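Local structure of enoyl-[acyl-carrier-protein] reductase [FMN] (Thermotoga maritima, 5GVJ) at residues G21-G26 with G259-A264; T27-A32 with E201-P206. The protein probably reduces the double bond of enoyl-acyl-carrier-protein intermediates with NADH through FMN, a step of the bacterial fatty-acid elongation cycle. The protein carries 1 engineered substitution. All coordinates share one frame; numbering follows the deposited sequence.

Interaction 1. Residues G21-G26 with G259-A264; sequences GMAWAG and GSLRRA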
# COMPACT_ATOMS: atom_id res chain seq x y z
N GLY A 21 -5.03 6.68 -18.29
CA GLY A 21 -5.55 7.89 -18.91
C GLY A 21 -4.85 9.16 -18.45
O GLY A 21 -5.51 10.18 -18.22
N MET A 22 -3.54 9.10 -18.28
CA MET A 22 -2.75 10.29 -18.00
C MET A 22 -2.69 11.19 -19.24
O MET A 22 -2.89 10.74 -20.37
CB MET A 22 -1.34 9.87 -17.56
CG MET A 22 -0.45 10.96 -17.03
SD MET A 22 1.09 10.23 -16.41
CE MET A 22 1.76 9.42 -17.86
N ALA A 23 -2.42 12.48 -19.01
CA ALA A 23 -2.20 13.38 -20.13
C ALA A 23 -1.00 12.91 -20.95
O ALA A 23 -0.01 12.42 -20.40
CB ALA A 23 -1.98 14.81 -19.64
N TRP A 24 -1.12 13.03 -22.27
CA TRP A 24 -0.07 12.67 -23.23
C TRP A 24 0.06 11.16 -23.39
O TRP A 24 0.13 10.67 -24.52
CB TRP A 24 1.27 13.30 -22.85
CG TRP A 24 1.21 14.78 -22.82
CD1 TRP A 24 1.26 15.58 -21.71
CD2 TRP A 24 1.03 15.66 -23.94
NE1 TRP A 24 1.15 16.90 -22.08
CE2 TRP A 24 1.00 16.98 -23.44
CE3 TRP A 24 0.91 15.46 -25.32
CZ2 TRP A 24 0.86 18.09 -24.27
CZ3 TRP A 24 0.76 16.56 -26.14
CH2 TRP A 24 0.74 17.86 -25.61
N ALA A 25 0.08 10.40 -22.29
CA ALA A 25 0.20 8.94 -22.40
C ALA A 25 -1.13 8.26 -22.68
O ALA A 25 -1.15 7.18 -23.28
CB ALA A 25 0.81 8.35 -21.12
N GLY A 26 -2.24 8.86 -22.23
CA GLY A 26 -3.56 8.32 -22.50
C GLY A 26 -4.06 8.67 -23.89
O GLY A 26 -5.04 9.40 -24.04
N GLY A 259 5.32 22.02 -19.39
CA GLY A 259 5.69 21.15 -20.47
C GLY A 259 6.57 19.98 -20.11
O GLY A 259 6.92 19.20 -20.99
N SER A 260 6.93 19.81 -18.83
CA SER A 260 7.91 18.79 -18.47
C SER A 260 7.37 17.38 -18.69
O SER A 260 8.11 16.48 -19.10
CB SER A 260 8.37 18.96 -17.02
OG SER A 260 7.29 18.80 -16.11
N LEU A 261 6.07 17.16 -18.45
CA LEU A 261 5.50 15.83 -18.69
C LEU A 261 5.49 15.50 -20.17
O LEU A 261 5.81 14.37 -20.56
CB LEU A 261 4.09 15.73 -18.09
CG LEU A 261 3.42 14.36 -18.28
CD1 LEU A 261 4.15 13.26 -17.50
CD2 LEU A 261 1.94 14.39 -17.90
N ARG A 262 5.14 16.47 -21.02
CA ARG A 262 5.15 16.24 -22.46
C ARG A 262 6.55 15.89 -22.96
O ARG A 262 6.71 15.03 -23.84
CB ARG A 262 4.62 17.46 -23.21
CG ARG A 262 4.30 17.18 -24.66
CD ARG A 262 4.26 18.46 -25.49
NE ARG A 262 5.56 19.12 -25.50
CZ ARG A 262 6.53 18.87 -26.38
NH1 ARG A 262 6.35 17.98 -27.35
NH2 ARG A 262 7.68 19.52 -26.29
N ARG A 263 7.58 16.55 -22.42
CA ARG A 263 8.94 16.28 -22.89
C ARG A 263 9.35 14.84 -22.60
O ARG A 263 10.06 14.22 -23.39
CB ARG A 263 9.93 17.25 -22.25
CG ARG A 263 9.82 18.70 -22.73
CD ARG A 263 11.10 19.47 -22.45
NE ARG A 263 11.27 19.77 -21.03
CZ ARG A 263 10.76 20.85 -20.43
NH1 ARG A 263 10.04 21.73 -21.12
NH2 ARG A 263 10.97 21.05 -19.13
N ALA A 264 8.92 14.29 -21.46
CA ALA A 264 9.23 12.90 -21.16
C ALA A 264 8.43 11.96 -22.04
O ALA A 264 8.99 11.08 -22.70
CB ALA A 264 8.97 12.61 -19.68
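A chi1 of -167° turns CG of Arg262 away from its backbone N and beside the carbonyl carbon, extending the chain toward Trp24 as far as a bend at chi3; CG of Trp24 lies anti to its own carbonyl carbon, beside the backbone N. The aliphatic part of the arginine is thereby laid over one face of the indole. CG of Arg262 stands 3.4 Å from the centroid of the six-membered ring of Trp24, only 8° from the ring normal, a nearly vertical CH-pi contact. On the pyrrole side, CB of Arg262 lies 3.7 Å from NE1 of Trp24, while over the benzo side CD of Arg262 lies 3.6 Å from CH2 of Trp24. The guanidinium does not stack: its plane is turned 75° from the indole, and NH1 forms a salt bridge with Glu267. Here the principle that a charged residue can serve two environments at once is plain, with methylenes packed on a ring and the charge paired further along the same chain.

Leu261 comes to the same ring at its edge, near the ring plane, with CD2 4.0 Å from CD1 of Trp24. That methyl also sits 3.7 Å from the carbonyl O of Ala23 and meets CG of Met22 at 4.3 Å. No hydrogen bond crosses the contact; the loop holds its own shape, Gly26 N donating to Met22 O at 2.7 Å. Gly21 and Ala23 belong to the FMN site of this protein, so the contact borders the cofactor pocket, which holds no FMN in this chain.

Residues 21-26 link strand 17-18 to helix 28-36 at the start of the TIM barrel and form a backbone hydrogen bond through Gly26 with Gly44, at the end of strand 41-44; they face helix 260-265, while helix 206-214 touches both partners, through Met22 and Ala264 on Tyr208.

Interaction 2. Residues T27-A32 with E201-P206; sequences TPTLAA and ESDVHP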
# COMPACT_ATOMS: atom_id res chain seq x y z
N THR A 27 -3.39 8.14 -24.91
CA THR A 27 -3.73 8.40 -26.30
C THR A 27 -4.88 7.52 -26.76
O THR A 27 -5.10 6.44 -26.21
CB THR A 27 -2.52 8.14 -27.21
OG1 THR A 27 -2.14 6.77 -27.11
CG2 THR A 27 -1.34 9.04 -26.84
N PRO A 28 -5.62 7.93 -27.80
CA PRO A 28 -6.63 7.03 -28.38
C PRO A 28 -6.05 5.70 -28.83
O PRO A 28 -6.75 4.69 -28.78
CB PRO A 28 -7.18 7.83 -29.57
CG PRO A 28 -6.89 9.25 -29.24
CD PRO A 28 -5.64 9.27 -28.40
N THR A 29 -4.79 5.67 -29.27
CA THR A 29 -4.22 4.41 -29.73
C THR A 29 -4.07 3.42 -28.58
O THR A 29 -4.38 2.23 -28.74
CB THR A 29 -2.85 4.64 -30.39
OG1 THR A 29 -3.01 5.47 -31.55
CG2 THR A 29 -2.34 3.34 -30.87
N LEU A 30 -3.58 3.87 -27.43
CA LEU A 30 -3.48 2.96 -26.28
C LEU A 30 -4.86 2.65 -25.71
O LEU A 30 -5.15 1.50 -25.37
CB LEU A 30 -2.58 3.57 -25.20
CG LEU A 30 -2.39 2.79 -23.89
CD1 LEU A 30 -2.05 1.30 -24.13
CD2 LEU A 30 -1.29 3.44 -23.08
N ALA A 31 -5.72 3.66 -25.62
CA ALA A 31 -7.07 3.45 -25.09
C ALA A 31 -7.86 2.47 -25.96
O ALA A 31 -8.55 1.59 -25.45
CB ALA A 31 -7.80 4.79 -24.97
N ALA A 32 -7.77 2.62 -27.28
CA ALA A 32 -8.50 1.70 -28.16
C ALA A 32 -8.02 0.27 -27.97
O ALA A 32 -8.81 -0.67 -28.02
CB ALA A 32 -8.35 2.15 -29.61
N GLU A 201 1.50 -1.38 -27.36
CA GLU A 201 0.57 -0.46 -28.00
C GLU A 201 0.60 0.93 -27.38
O GLU A 201 -0.08 1.83 -27.90
CB GLU A 201 -0.85 -1.03 -27.94
CG GLU A 201 -1.06 -2.30 -28.79
CD GLU A 201 -0.53 -3.57 -28.13
OE1 GLU A 201 -0.11 -3.52 -26.94
OE2 GLU A 201 -0.54 -4.64 -28.79
N SER A 202 1.33 1.13 -26.29
CA SER A 202 1.51 2.47 -25.75
C SER A 202 2.40 3.28 -26.67
O SER A 202 3.38 2.76 -27.21
CB SER A 202 2.11 2.41 -24.35
OG SER A 202 2.73 3.63 -24.00
N ASP A 203 2.06 4.55 -26.87
CA ASP A 203 2.81 5.42 -27.77
C ASP A 203 3.73 6.40 -27.03
O ASP A 203 4.20 7.37 -27.62
CB ASP A 203 1.87 6.18 -28.70
CG ASP A 203 1.49 5.36 -29.93
OD1 ASP A 203 2.13 4.32 -30.16
OD2 ASP A 203 0.58 5.77 -30.67
N VAL A 204 4.02 6.14 -25.75
CA VAL A 204 5.05 6.92 -25.08
C VAL A 204 6.40 6.61 -25.72
O VAL A 204 6.61 5.54 -26.31
CB VAL A 204 5.04 6.64 -23.56
CG1 VAL A 204 3.63 6.75 -23.02
CG2 VAL A 204 5.60 5.26 -23.26
N HIS A 205 7.32 7.56 -25.61
CA HIS A 205 8.63 7.43 -26.25
C HIS A 205 9.33 6.16 -25.77
O HIS A 205 9.20 5.78 -24.61
CB HIS A 205 9.48 8.66 -25.90
CG HIS A 205 10.73 8.80 -26.71
ND1 HIS A 205 11.88 8.10 -26.43
CD2 HIS A 205 11.03 9.58 -27.78
CE1 HIS A 205 12.83 8.43 -27.29
NE2 HIS A 205 12.33 9.33 -28.12
N PRO A 206 10.08 5.47 -26.65
CA PRO A 206 10.77 4.24 -26.23
C PRO A 206 11.61 4.41 -24.97
O PRO A 206 11.72 3.46 -24.18
CB PRO A 206 11.65 3.90 -27.44
CG PRO A 206 10.89 4.45 -28.61
CD PRO A 206 10.25 5.73 -28.10
O HOH W 1 0.23 6.09 -25.61
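The carboxylate of Asp203 presents OD2 to Thr29, whose CB lies 3.6 Å from that oxygen, the two side chains crossing at about a right angle. The contact is van der Waals in kind, since no hydrogen bond joins the pair. A second flat group in the same loop, the His205 ring, carries CD of Pro206 on one face, 3.2 Å above the plane and toward the rim, while its ND1 caps the N-terminus of helix 206-214 at Val207. The motif across the way is also an N-cap: Thr27 opens helix 28-36, the helix that follows the first strand of the TIM barrel, and its OG1 accepts from Leu30 N at 3.3 Å and 166°.

Leu30 carries the apolar side. With CG anti to the backbone N (chi1 178°), both methyls of Leu30 lie against Ser202 from the same side, CD2 3.8 Å from its CB and CD1 4.0 Å from its N. The hydroxyl of Ser202 is engaged with Val197 O. Without the two methyls of Leu30, as with an alanine here, Ser202 CB would probably lose its packing partner and a gap would be likely to open beside the loop. Glu201 turns its carboxylate away to Val290 N.

The polar link between the segments is indirect, an example of a cap residue doing double duty through solvent. One water sits 2.9 Å from Thr27 OG1 and accepts a hydrogen bond from Asp203 N at 2.7 Å.

How the interactions relate
Both contacts draw on the chain that follows strand 17-18: interaction 1 uses the loop, interaction 2 the helix that the loop enters, and their centres are about 11 Å apart. Interaction 1 is a surface contact, none of whose touching residues is buried, apolar and CH-pi in character. Interaction 2 is partly buried, with Leu30 and Ser202 at its inner side and a water-bridged polar link beside them. They adjoin directly: Ala25 O packs on Leu30 CD2 at 3.7 Å, and Ala25 CB on Val204 CG1 at 3.8 Å. Together they set one barrel loop and its helix against two later parts of the chain, helix 260-265 and the approach to helix 206-214.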